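Local coordinates for protein salt-tolerant glutaminase (Micrococcus luteus, PDB 3AGD) that probably hydrolyses L-glutamine to L-glutamate and ammonium, as a salt-tolerant member of the glutaminase family that is related to the beta-lactamase-like enzymes, at residues Ile28-Glu33 / Asp153-Glu158; Gly116-His121 / Ser169-Leu174; Ala162-Asn167 / Glu186-Tyr191. All coordinates share one frame; numbering follows the deposited sequence.

Interaction 1: Ile28-Glu33 / Asp153-Glu158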
ATOM      1  N   ILE A  28     -22.519  28.997  -1.618  1.00 44.32           N
ATOM      2  CA  ILE A  28     -22.941  29.572  -2.893  1.00 44.20           C
ATOM      3  C   ILE A  28     -24.242  28.933  -3.347  1.00 46.70           C
ATOM      4  O   ILE A  28     -24.401  27.713  -3.288  1.00 48.72           O
ATOM      5  CB  ILE A  28     -21.901  29.382  -4.011  1.00 45.83           C
ATOM      6  CG1 ILE A  28     -21.386  27.942  -4.010  1.00 43.12           C
ATOM      7  CG2 ILE A  28     -20.796  30.416  -3.870  1.00 46.78           C
ATOM      8  CD1 ILE A  28     -20.503  27.620  -5.191  1.00 40.43           C
ATOM      9  N   PRO A  29     -25.193  29.754  -3.813  1.00 47.22           N
ATOM     10  CA  PRO A  29     -26.499  29.284  -4.281  1.00 46.17           C
ATOM     11  C   PRO A  29     -26.461  28.221  -5.375  1.00 42.37           C
ATOM     12  O   PRO A  29     -27.338  27.359  -5.433  1.00 41.12           O
ATOM     13  CB  PRO A  29     -27.190  30.573  -4.733  1.00 49.69           C
ATOM     14  CG  PRO A  29     -26.039  31.465  -5.114  1.00 51.72           C
ATOM     15  CD  PRO A  29     -25.061  31.209  -4.002  1.00 48.99           C
ATOM     16  N   VAL A  30     -25.455  28.267  -6.243  1.00 39.38           N
ATOM     17  CA  VAL A  30     -25.378  27.270  -7.305  1.00 34.96           C
ATOM     18  C   VAL A  30     -25.275  25.868  -6.696  1.00 31.70           C
ATOM     19  O   VAL A  30     -25.892  24.924  -7.189  1.00 33.65           O
ATOM     20  CB  VAL A  30     -24.175  27.531  -8.244  1.00 35.70           C
ATOM     21  CG1 VAL A  30     -22.876  27.434  -7.475  1.00 36.95           C
ATOM     22  CG2 VAL A  30     -24.192  26.539  -9.394  1.00 35.43           C
ATOM     23  N   LEU A  31     -24.509  25.739  -5.615  1.00 27.52           N
ATOM     24  CA  LEU A  31     -24.350  24.452  -4.948  1.00 26.55           C
ATOM     25  C   LEU A  31     -25.437  24.273  -3.894  1.00 25.82           C
ATOM     26  O   LEU A  31     -25.952  23.173  -3.695  1.00 22.65           O
ATOM     27  CB  LEU A  31     -22.967  24.351  -4.294  1.00 27.64           C
ATOM     28  CG  LEU A  31     -21.759  24.329  -5.234  1.00 29.56           C
ATOM     29  CD1 LEU A  31     -20.468  24.127  -4.437  1.00 26.83           C
ATOM     30  CD2 LEU A  31     -21.932  23.206  -6.240  1.00 31.66           C
ATOM     31  N   ALA A  32     -25.792  25.366  -3.228  1.00 27.97           N
ATOM     32  CA  ALA A  32     -26.819  25.332  -2.199  1.00 30.07           C
ATOM     33  C   ALA A  32     -28.183  24.932  -2.762  1.00 32.24           C
ATOM     34  O   ALA A  32     -28.977  24.296  -2.071  1.00 32.79           O
ATOM     35  CB  ALA A  32     -26.917  26.693  -1.522  1.00 28.77           C
ATOM     36  N   GLU A  33     -28.445  25.297  -4.014  1.00 33.71           N
ATOM     37  CA  GLU A  33     -29.726  24.996  -4.651  1.00 36.94           C
ATOM     38  C   GLU A  33     -29.706  23.741  -5.518  1.00 38.21           C
ATOM     39  O   GLU A  33     -30.721  23.388  -6.120  1.00 38.50           O
ATOM     40  CB  GLU A  33     -30.178  26.178  -5.517  1.00 41.32           C
ATOM     41  CG  GLU A  33     -30.074  27.545  -4.851  1.00 50.35           C
ATOM     42  CD  GLU A  33     -30.848  27.637  -3.551  1.00 60.04           C
ATOM     43  OE1 GLU A  33     -30.711  28.667  -2.854  1.00 63.34           O
ATOM     44  OE2 GLU A  33     -31.594  26.687  -3.226  1.00 63.55           O
ATOM     45  N   ASP A 153     -17.351  25.186 -15.270  1.00 19.24           N
ATOM     46  CA  ASP A 153     -18.708  25.679 -15.082  1.00 20.71           C
ATOM     47  C   ASP A 153     -18.551  27.119 -14.589  1.00 22.13           C
ATOM     48  O   ASP A 153     -18.407  27.372 -13.388  1.00 17.97           O
ATOM     49  CB  ASP A 153     -19.451  24.846 -14.043  1.00 22.50           C
ATOM     50  CG  ASP A 153     -20.886  25.289 -13.871  1.00 33.22           C
ATOM     51  OD1 ASP A 153     -21.118  26.371 -13.294  1.00 36.90           O
ATOM     52  OD2 ASP A 153     -21.789  24.557 -14.323  1.00 42.27           O
ATOM     53  N   TRP A 154     -18.567  28.057 -15.530  1.00 22.69           N
ATOM     54  CA  TRP A 154     -18.382  29.468 -15.212  1.00 22.55           C
ATOM     55  C   TRP A 154     -19.421  30.068 -14.279  1.00 23.16           C
ATOM     56  O   TRP A 154     -19.147  31.048 -13.589  1.00 23.02           O
ATOM     57  CB  TRP A 154     -18.270  30.267 -16.512  1.00 20.64           C
ATOM     58  CG  TRP A 154     -17.068  29.817 -17.284  1.00 18.74           C
ATOM     59  CD1 TRP A 154     -17.052  29.062 -18.426  1.00 20.61           C
ATOM     60  CD2 TRP A 154     -15.702  29.980 -16.893  1.00 14.35           C
ATOM     61  NE1 TRP A 154     -15.756  28.742 -18.763  1.00 18.03           N
ATOM     62  CE2 TRP A 154     -14.910  29.294 -17.836  1.00 15.30           C
ATOM     63  CE3 TRP A 154     -15.069  30.639 -15.829  1.00 19.66           C
ATOM     64  CZ2 TRP A 154     -13.520  29.246 -17.749  1.00 16.46           C
ATOM     65  CZ3 TRP A 154     -13.683  30.590 -15.743  1.00 17.77           C
ATOM     66  CH2 TRP A 154     -12.925  29.897 -16.699  1.00 16.49           C
ATOM     67  N   GLU A 155     -20.605  29.474 -14.237  1.00 23.88           N
ATOM     68  CA  GLU A 155     -21.645  29.967 -13.345  1.00 24.54           C
ATOM     69  C   GLU A 155     -21.172  29.722 -11.911  1.00 23.59           C
ATOM     70  O   GLU A 155     -21.301  30.588 -11.041  1.00 22.60           O
ATOM     71  CB  GLU A 155     -22.954  29.223 -13.599  1.00 27.40           C
ATOM     72  CG  GLU A 155     -24.128  29.741 -12.791  1.00 38.93           C
ATOM     73  CD  GLU A 155     -25.410  28.975 -13.072  1.00 46.97           C
ATOM     74  OE1 GLU A 155     -25.764  28.827 -14.261  1.00 53.70           O
ATOM     75  OE2 GLU A 155     -26.064  28.525 -12.108  1.00 46.30           O
ATOM     76  N   THR A 156     -20.622  28.535 -11.667  1.00 21.11           N
ATOM     77  CA  THR A 156     -20.121  28.207 -10.337  1.00 22.19           C
ATOM     78  C   THR A 156     -18.933  29.115 -10.028  1.00 21.00           C
ATOM     79  O   THR A 156     -18.820  29.643  -8.923  1.00 21.24           O
ATOM     80  CB  THR A 156     -19.673  26.733 -10.246  1.00 22.20           C
ATOM     81  OG1 THR A 156     -20.802  25.881 -10.471  1.00 23.64           O
ATOM     82  CG2 THR A 156     -19.078  26.434  -8.867  1.00 20.23           C
ATOM     83  N   TYR A 157     -18.061  29.300 -11.017  1.00 18.60           N
ATOM     84  CA  TYR A 157     -16.885  30.152 -10.867  1.00 22.12           C
ATOM     85  C   TYR A 157     -17.256  31.565 -10.411  1.00 26.70           C
ATOM     86  O   TYR A 157     -16.773  32.038  -9.381  1.00 26.43           O
ATOM     87  CB  TYR A 157     -16.130  30.233 -12.195  1.00 19.36           C
ATOM     88  CG  TYR A 157     -15.052  31.297 -12.248  1.00 21.41           C
ATOM     89  CD1 TYR A 157     -13.771  31.048 -11.751  1.00 18.80           C
ATOM     90  CD2 TYR A 157     -15.310  32.549 -12.814  1.00 22.90           C
ATOM     91  CE1 TYR A 157     -12.774  32.010 -11.821  1.00 18.86           C
ATOM     92  CE2 TYR A 157     -14.319  33.523 -12.889  1.00 21.61           C
ATOM     93  CZ  TYR A 157     -13.053  33.243 -12.391  1.00 24.70           C
ATOM     94  OH  TYR A 157     -12.060  34.188 -12.479  1.00 28.92           O
ATOM     95  N   GLU A 158     -18.102  32.239 -11.187  1.00 29.32           N
ATOM     96  CA  GLU A 158     -18.519  33.598 -10.851  1.00 29.63           C
ATOM     97  C   GLU A 158     -19.123  33.621  -9.455  1.00 25.16           C
ATOM     98  O   GLU A 158     -18.789  34.466  -8.635  1.00 23.90           O
ATOM     99  CB  GLU A 158     -19.550  34.116 -11.860  1.00 35.98           C
ATOM    100  CG  GLU A 158     -19.049  34.259 -13.292  1.00 48.94           C
ATOM    101  CD  GLU A 158     -17.872  35.218 -13.425  1.00 60.54           C
ATOM    102  OE1 GLU A 158     -17.681  36.066 -12.526  1.00 63.08           O
ATOM    103  OE2 GLU A 158     -17.145  35.131 -14.441  1.00 63.78           O
TER
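OD1 of Asp153 is approached by two groups of Thr156, the residue that meets Val30 across this contact. The firm bond comes from Thr156 N, 2.8 Å from Asp153 OD1; the nitrogen meets the oxygen nearly in line with its C-O bond, and the hydrogen bond itself is somewhat bent, 152° at the hydrogen. This is an N-cap: Asp153 sits just before helix 154-161 and takes up an amide of its first turn. Thr156 OG1 also lies 2.9 Å from Asp153 OD1, but the hydroxyl could donate elsewhere as well, so this second bond is not settled.

The capped turn presents Thr156 to the short helix 29-32. Val30 straddles the threonine: its CG2 lies 3.6 Å from Thr156 OG1, and CG1 comes up against the same oxygen and the threonine CA, the two side chains crossing at about a right angle. With OG1 beside the backbone N (chi1 -63°), Thr156 has its CG2 anti to that nitrogen and offers this methyl to Ile28, whose CD1 is 4.1 Å from Thr156 CG2. At the exposed margin, the extended chain of Glu155 slides past Val30 in the opposite direction and brings OE2 to 3.8 Å from Val30 CG2.

Ile28 and Val30 also rest on Ser159, one turn further along helix 154-161, and Ile28 lies beside Glu160, a residue seen to bind L-glutamate in this protein. Across these two segments the contact is van der Waals, methyl groups set against a threonine and the end of a glutamate, which implies that the bonds around Thr156 serve its own helix turn.

Interaction 2: Gly116-His121 / Ser169-Leu174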
ATOM      1  N   GLY A 116      -1.914  25.132   0.211  1.00 12.81           N
ATOM      2  CA  GLY A 116      -0.967  24.392  -0.603  1.00 13.78           C
ATOM      3  C   GLY A 116      -1.459  24.274  -2.037  1.00 14.45           C
ATOM      4  O   GLY A 116      -0.661  24.210  -2.976  1.00 15.71           O
ATOM      5  N   ALA A 117      -2.779  24.242  -2.207  1.00 10.84           N
ATOM      6  CA  ALA A 117      -3.378  24.128  -3.534  1.00 13.83           C
ATOM      7  C   ALA A 117      -3.166  25.411  -4.334  1.00 14.90           C
ATOM      8  O   ALA A 117      -3.033  25.374  -5.558  1.00 13.22           O
ATOM      9  CB  ALA A 117      -4.873  23.816  -3.410  1.00 13.89           C
ATOM     10  N   LEU A 118      -3.134  26.543  -3.633  1.00 13.80           N
ATOM     11  CA  LEU A 118      -2.908  27.833  -4.271  1.00 16.32           C
ATOM     12  C   LEU A 118      -1.444  27.881  -4.698  1.00 17.54           C
ATOM     13  O   LEU A 118      -1.116  28.385  -5.772  1.00 18.68           O
ATOM     14  CB  LEU A 118      -3.216  28.977  -3.293  1.00 14.50           C
ATOM     15  CG  LEU A 118      -4.691  29.174  -2.909  1.00 16.76           C
ATOM     16  CD1 LEU A 118      -4.792  30.062  -1.679  1.00 16.47           C
ATOM     17  CD2 LEU A 118      -5.461  29.788  -4.080  1.00 15.17           C
ATOM     18  N   ALA A 119      -0.567  27.346  -3.853  1.00 13.36           N
ATOM     19  CA  ALA A 119       0.862  27.319  -4.153  1.00 14.02           C
ATOM     20  C   ALA A 119       1.113  26.438  -5.372  1.00 14.55           C
ATOM     21  O   ALA A 119       1.971  26.742  -6.199  1.00 17.46           O
ATOM     22  CB  ALA A 119       1.649  26.790  -2.952  1.00 12.66           C
ATOM     23  N   VAL A 120       0.361  25.344  -5.474  1.00 14.73           N
ATOM     24  CA  VAL A 120       0.482  24.416  -6.597  1.00 14.69           C
ATOM     25  C   VAL A 120       0.049  25.068  -7.917  1.00 17.51           C
ATOM     26  O   VAL A 120       0.724  24.930  -8.934  1.00 18.84           O
ATOM     27  CB  VAL A 120      -0.380  23.150  -6.366  1.00 17.54           C
ATOM     28  CG1 VAL A 120      -0.597  22.408  -7.684  1.00 15.58           C
ATOM     29  CG2 VAL A 120       0.306  22.232  -5.352  1.00 17.59           C
ATOM     30  N   HIS A 121      -1.073  25.778  -7.900  1.00 19.08           N
ATOM     31  CA  HIS A 121      -1.562  26.423  -9.111  1.00 21.70           C
ATOM     32  C   HIS A 121      -0.551  27.449  -9.629  1.00 21.80           C
ATOM     33  O   HIS A 121      -0.350  27.578 -10.834  1.00 22.68           O
ATOM     34  CB  HIS A 121      -2.912  27.091  -8.847  1.00 20.80           C
ATOM     35  CG  HIS A 121      -3.686  27.388 -10.092  1.00 22.06           C
ATOM     36  ND1 HIS A 121      -3.360  28.420 -10.948  1.00 24.45           N
ATOM     37  CD2 HIS A 121      -4.739  26.751 -10.658  1.00 18.80           C
ATOM     38  CE1 HIS A 121      -4.177  28.404 -11.986  1.00 20.86           C
ATOM     39  NE2 HIS A 121      -5.023  27.401 -11.834  1.00 20.46           N
ATOM     40  N   SER A 169      -7.372  35.592   1.517  1.00 13.41           N
ATOM     41  CA  SER A 169      -6.588  35.791   2.730  1.00 13.76           C
ATOM     42  C   SER A 169      -5.370  34.875   2.690  1.00 16.40           C
ATOM     43  O   SER A 169      -4.245  35.309   2.939  1.00 17.90           O
ATOM     44  CB  SER A 169      -7.420  35.460   3.964  1.00  9.75           C
ATOM     45  OG  SER A 169      -6.590  35.404   5.108  1.00 16.30           O
ATOM     46  N   LEU A 170      -5.599  33.604   2.375  1.00 14.12           N
ATOM     47  CA  LEU A 170      -4.508  32.643   2.297  1.00 16.16           C
ATOM     48  C   LEU A 170      -3.510  33.083   1.227  1.00 18.43           C
ATOM     49  O   LEU A 170      -2.300  33.082   1.455  1.00 20.56           O
ATOM     50  CB  LEU A 170      -5.050  31.250   1.974  1.00 16.70           C
ATOM     51  CG  LEU A 170      -6.040  30.651   2.991  1.00 17.84           C
ATOM     52  CD1 LEU A 170      -6.505  29.280   2.511  1.00 14.10           C
ATOM     53  CD2 LEU A 170      -5.373  30.537   4.366  1.00 16.64           C
ATOM     54  N   ALA A 171      -4.021  33.478   0.067  1.00 17.76           N
ATOM     55  CA  ALA A 171      -3.164  33.926  -1.022  1.00 16.35           C
ATOM     56  C   ALA A 171      -2.290  35.107  -0.600  1.00 18.12           C
ATOM     57  O   ALA A 171      -1.091  35.129  -0.885  1.00 21.00           O
ATOM     58  CB  ALA A 171      -4.009  34.303  -2.236  1.00 14.99           C
ATOM     59  N   HIS A 172      -2.883  36.091   0.072  1.00 17.97           N
ATOM     60  CA  HIS A 172      -2.112  37.251   0.524  1.00 17.98           C
ATOM     61  C   HIS A 172      -1.030  36.842   1.515  1.00 17.53           C
ATOM     62  O   HIS A 172       0.103  37.312   1.436  1.00 20.90           O
ATOM     63  CB  HIS A 172      -3.026  38.299   1.166  1.00 14.98           C
ATOM     64  CG  HIS A 172      -3.660  39.233   0.181  1.00 15.93           C
ATOM     65  ND1 HIS A 172      -2.932  40.141  -0.559  1.00 13.82           N
ATOM     66  CD2 HIS A 172      -4.953  39.406  -0.185  1.00 19.40           C
ATOM     67  CE1 HIS A 172      -3.749  40.832  -1.334  1.00 13.50           C
ATOM     68  NE2 HIS A 172      -4.982  40.407  -1.125  1.00 17.30           N
ATOM     69  N   MET A 173      -1.373  35.962   2.447  1.00 16.65           N
ATOM     70  CA  MET A 173      -0.396  35.516   3.429  1.00 17.47           C
ATOM     71  C   MET A 173       0.744  34.781   2.729  1.00 15.74           C
ATOM     72  O   MET A 173       1.912  34.961   3.067  1.00 14.10           O
ATOM     73  CB  MET A 173      -1.049  34.591   4.460  1.00 19.40           C
ATOM     74  CG  MET A 173      -0.153  34.282   5.660  1.00 22.18           C
ATOM     75  SD  MET A 173       0.201  35.740   6.691  1.00 21.66           S
ATOM     76  CE  MET A 173      -1.271  35.786   7.707  1.00 17.55           C
ATOM     77  N   LEU A 174       0.408  33.951   1.750  1.00 15.93           N
ATOM     78  CA  LEU A 174       1.433  33.205   1.028  1.00 16.23           C
ATOM     79  C   LEU A 174       2.386  34.139   0.272  1.00 17.40           C
ATOM     80  O   LEU A 174       3.587  33.878   0.219  1.00 18.62           O
ATOM     81  CB  LEU A 174       0.788  32.197   0.069  1.00 12.48           C
ATOM     82  CG  LEU A 174       0.021  31.045   0.739  1.00 14.11           C
ATOM     83  CD1 LEU A 174      -0.707  30.227  -0.317  1.00 12.50           C
ATOM     84  CD2 LEU A 174       0.981  30.156   1.521  1.00 10.79           C
TER
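This is a buried, wholly apolar helix-helix crossing in the helical part of the glutaminase domain, where helix 114-123 meets helix 165-176 through one leucine set against three residues. The two segment axes pass 10.0 Å apart at a signed angle of -65°, a steep crossing that limits the contact to about one turn on each helix. Leu118 and Ala171 mark the place where the backbones come nearest.

Leu118 does the reaching. Its CA-CB-CG-CD1 chain runs nearly extended (chi2 165°), which sends CD1 forward to the far helix, where it ends 3.8 Å from Leu170 CB. The same methyl lies over the backbone at the next residue, 3.9 Å from Ala171 N, and is 4.3 Å from Ala171 CB. The methyl group of alanine is small enough to let the leucine tip come down close to the helix surface at this point. Leu118 and Leu170 cross at about a right angle, the tip of one meeting the root of the other.

One turn on from Leu170, Leu174 CD1 lies 4.1 Å from Leu118 CB, so the base of Leu118 is touched as well as its end. Leu118 thus meets helix 165-176 at CB and CD1, while its other methyl turns to Tyr191 of helix 184-195; with Leu170 beside Asn114, the packing borders two residues of the L-glutamate site. All four residues of the contact are buried.

Other elements complete the surroundings. Leu170 also packs on Phe96 and Leu174 on Leu180, both in loops, while Ala171 touches Ala184 at the start of helix 184-195. On helix 114-123, Ala117 meets Tyr191 and Lys67 of helix 67-78, and Val120 leans on Thr70, Tyr71 and Ala74 of the latter.

Interaction 3: Ala162-Asn167 / Glu186-Tyr191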
ATOM      1  N   ALA A 162     -17.323  35.559  -5.895  1.00 25.38           N
ATOM      2  CA  ALA A 162     -17.966  36.644  -5.155  1.00 24.87           C
ATOM      3  C   ALA A 162     -17.808  36.483  -3.645  1.00 24.39           C
ATOM      4  O   ALA A 162     -18.026  37.428  -2.884  1.00 25.49           O
ATOM      5  CB  ALA A 162     -19.443  36.711  -5.514  1.00 25.52           C
ATOM      6  N   VAL A 163     -17.431  35.282  -3.214  1.00 22.49           N
ATOM      7  CA  VAL A 163     -17.249  34.995  -1.795  1.00 20.28           C
ATOM      8  C   VAL A 163     -15.950  34.226  -1.560  1.00 18.68           C
ATOM      9  O   VAL A 163     -15.957  33.141  -0.983  1.00 15.37           O
ATOM     10  CB  VAL A 163     -18.441  34.166  -1.241  1.00 25.70           C
ATOM     11  CG1 VAL A 163     -19.697  35.019  -1.213  1.00 25.94           C
ATOM     12  CG2 VAL A 163     -18.682  32.936  -2.116  1.00 25.21           C
ATOM     13  N   SER A 164     -14.831  34.801  -1.994  1.00 19.82           N
ATOM     14  CA  SER A 164     -13.535  34.148  -1.837  1.00 20.17           C
ATOM     15  C   SER A 164     -12.582  34.843  -0.866  1.00 18.54           C
ATOM     16  O   SER A 164     -11.365  34.680  -0.964  1.00 19.77           O
ATOM     17  CB  SER A 164     -12.854  34.015  -3.204  1.00 21.37           C
ATOM     18  OG  SER A 164     -13.617  33.205  -4.084  1.00 24.01           O
ATOM     19  N   ASP A 165     -13.123  35.602   0.082  1.00 17.18           N
ATOM     20  CA  ASP A 165     -12.274  36.296   1.033  1.00 18.40           C
ATOM     21  C   ASP A 165     -11.294  35.380   1.766  1.00 19.17           C
ATOM     22  O   ASP A 165     -10.125  35.734   1.925  1.00 19.94           O
ATOM     23  CB  ASP A 165     -13.116  37.080   2.046  1.00 20.57           C
ATOM     24  CG  ASP A 165     -13.512  38.449   1.530  1.00 21.41           C
ATOM     25  OD1 ASP A 165     -12.621  39.191   1.070  1.00 21.93           O
ATOM     26  OD2 ASP A 165     -14.708  38.790   1.590  1.00 21.89           O
ATOM     27  N   ARG A 166     -11.748  34.208   2.203  1.00 17.15           N
ATOM     28  CA  ARG A 166     -10.849  33.306   2.915  1.00 15.00           C
ATOM     29  C   ARG A 166      -9.678  32.871   2.041  1.00 16.19           C
ATOM     30  O   ARG A 166      -8.527  32.917   2.479  1.00 17.84           O
ATOM     31  CB  ARG A 166     -11.588  32.070   3.453  1.00 15.25           C
ATOM     32  CG  ARG A 166     -10.643  31.093   4.170  1.00 15.18           C
ATOM     33  CD  ARG A 166     -11.357  30.075   5.051  1.00 14.01           C
ATOM     34  NE  ARG A 166     -10.399  29.207   5.738  1.00 13.59           N
ATOM     35  CZ  ARG A 166      -9.685  28.246   5.150  1.00 17.84           C
ATOM     36  NH1 ARG A 166      -9.819  28.005   3.850  1.00 15.66           N
ATOM     37  NH2 ARG A 166      -8.812  27.536   5.857  1.00 18.70           N
ATOM     38  N   ASN A 167      -9.950  32.450   0.809  1.00 14.99           N
ATOM     39  CA  ASN A 167      -8.855  32.028  -0.064  1.00 16.99           C
ATOM     40  C   ASN A 167      -7.953  33.199  -0.446  1.00 18.02           C
ATOM     41  O   ASN A 167      -6.743  33.025  -0.641  1.00 17.26           O
ATOM     42  CB  ASN A 167      -9.387  31.330  -1.322  1.00 19.28           C
ATOM     43  CG  ASN A 167      -9.777  29.887  -1.058  1.00 17.32           C
ATOM     44  OD1 ASN A 167      -9.112  29.188  -0.291  1.00 18.69           O
ATOM     45  ND2 ASN A 167     -10.844  29.432  -1.696  1.00 15.67           N
ATOM     46  N   GLU A 186      -5.144  36.889  -8.818  1.00 15.99           N
ATOM     47  CA  GLU A 186      -4.841  36.050  -9.980  1.00 19.28           C
ATOM     48  C   GLU A 186      -4.708  34.569  -9.628  1.00 18.75           C
ATOM     49  O   GLU A 186      -5.138  33.697 -10.385  1.00 18.14           O
ATOM     50  CB  GLU A 186      -3.546  36.522 -10.648  1.00 19.65           C
ATOM     51  CG  GLU A 186      -3.168  35.753 -11.908  1.00 24.61           C
ATOM     52  CD  GLU A 186      -1.822  36.183 -12.479  1.00 29.27           C
ATOM     53  OE1 GLU A 186      -1.555  37.403 -12.508  1.00 32.54           O
ATOM     54  OE2 GLU A 186      -1.040  35.305 -12.908  1.00 28.23           O
ATOM     55  N   ILE A 187      -4.101  34.282  -8.484  1.00 18.52           N
ATOM     56  CA  ILE A 187      -3.928  32.898  -8.072  1.00 16.64           C
ATOM     57  C   ILE A 187      -5.241  32.308  -7.576  1.00 14.42           C
ATOM     58  O   ILE A 187      -5.549  31.154  -7.849  1.00 17.35           O
ATOM     59  CB  ILE A 187      -2.841  32.783  -6.987  1.00 20.99           C
ATOM     60  CG1 ILE A 187      -1.502  33.243  -7.569  1.00 22.89           C
ATOM     61  CG2 ILE A 187      -2.731  31.349  -6.503  1.00 21.82           C
ATOM     62  CD1 ILE A 187      -1.086  32.477  -8.834  1.00 21.10           C
ATOM     63  N   VAL A 188      -6.028  33.102  -6.861  1.00 13.93           N
ATOM     64  CA  VAL A 188      -7.310  32.615  -6.374  1.00 13.88           C
ATOM     65  C   VAL A 188      -8.254  32.357  -7.547  1.00 16.66           C
ATOM     66  O   VAL A 188      -8.984  31.365  -7.551  1.00 16.24           O
ATOM     67  CB  VAL A 188      -7.957  33.621  -5.401  1.00 16.19           C
ATOM     68  CG1 VAL A 188      -9.420  33.273  -5.169  1.00 14.29           C
ATOM     69  CG2 VAL A 188      -7.197  33.613  -4.075  1.00 13.97           C
ATOM     70  N   ALA A 189      -8.230  33.237  -8.546  1.00 14.71           N
ATOM     71  CA  ALA A 189      -9.098  33.079  -9.711  1.00 14.56           C
ATOM     72  C   ALA A 189      -8.793  31.774 -10.444  1.00 16.09           C
ATOM     73  O   ALA A 189      -9.704  31.066 -10.871  1.00 17.09           O
ATOM     74  CB  ALA A 189      -8.937  34.274 -10.663  1.00 11.37           C
ATOM     75  N   GLY A 190      -7.510  31.459 -10.591  1.00 16.56           N
ATOM     76  CA  GLY A 190      -7.127  30.232 -11.266  1.00 17.42           C
ATOM     77  C   GLY A 190      -7.533  29.003 -10.472  1.00 18.34           C
ATOM     78  O   GLY A 190      -7.999  28.010 -11.029  1.00 20.29           O
ATOM     79  N   TYR A 191      -7.356  29.063  -9.160  1.00 19.25           N
ATOM     80  CA  TYR A 191      -7.717  27.947  -8.297  1.00 17.63           C
ATOM     81  C   TYR A 191      -9.234  27.744  -8.287  1.00 17.90           C
ATOM     82  O   TYR A 191      -9.722  26.612  -8.302  1.00 18.64           O
ATOM     83  CB  TYR A 191      -7.210  28.203  -6.877  1.00 18.40           C
ATOM     84  CG  TYR A 191      -7.764  27.246  -5.846  1.00 19.70           C
ATOM     85  CD1 TYR A 191      -7.382  25.908  -5.831  1.00 17.28           C
ATOM     86  CD2 TYR A 191      -8.696  27.676  -4.903  1.00 18.23           C
ATOM     87  CE1 TYR A 191      -7.918  25.019  -4.903  1.00 16.57           C
ATOM     88  CE2 TYR A 191      -9.238  26.798  -3.973  1.00 19.03           C
ATOM     89  CZ  TYR A 191      -8.848  25.471  -3.981  1.00 19.08           C
ATOM     90  OH  TYR A 191      -9.416  24.592  -3.089  1.00 20.02           O
TER
HETATM   91  O   HOH W   1     -12.053  26.154  -1.629  1.00 13.77           O
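Two residues of the L-glutamate site seen in this protein, Asn167 and Tyr191, meet where the first turn of helix 165-176 faces helix 184-195. The amide nitrogen ND2 of Asn167 lies 3.8 Å from Tyr191 CE2, at the edge of the ring and near its plane. The amide plane stands 83° to the ring, so the two flat groups are almost perpendicular. The rotation of the amide is fixed from outside: Asn167 OD1 is hydrogen-bonded to ND2 of Asn114, another residue of the site, which leaves ND2 turned to the tyrosine. A water bridges the pair loosely, with weak bonds of 3.5 Å to Asn167 ND2 and 3.4 Å to Tyr191 OH.

Tyr191 leaves its helix with CG anti to the backbone N (chi1 168°), a torsion that carries the CE2 edge of the ring across to Asn167. In the beta-lactamase-like clan to which this family belongs, a serine and a lysine three residues later form an SxxK motif; Ser64, which Tyr191 touches, and Lys67 fit that pattern, and Tyr191 would then be the additional hydroxyl beside them, a role that is inferred and not established here.

Beside the polar pair, Val188 packs between Ser164 and Asn167. One methyl, CG2, presses on the backbone, 3.5 Å from Asn167 O, and the other, CG1, is 4.0 Å from Ser164 CB. Ser164 occupies the N-cap position of helix 165-176, yet its side chain makes no capping bond. Its OG is instead hydrogen-bonded to the carbonyl oxygen of Glu160, which ties the turn before this helix to the end of helix 154-161.

From the N terminus, interaction 1 opens first at 28-33, and 116-121 of interaction 2 follows before 153-158 closes it. Interaction 3 opens next at 162-167; interaction 2 then closes at 169-174, and interaction 3 ends at 186-191. Interaction 2 therefore crosses both of the others, whereas 1 and 3 stand in series. Interactions 2 and 3 share helix 165-176, with centres about 9 Å apart, and join it to helices 114-123 and 184-195. Interaction 1 brings the short helix 29-32 to helix 154-161, and it reaches interaction 3 through Ile28 against Val163 and Tyr157 against Ala189. Nothing in interactions 1 and 2 touches directly.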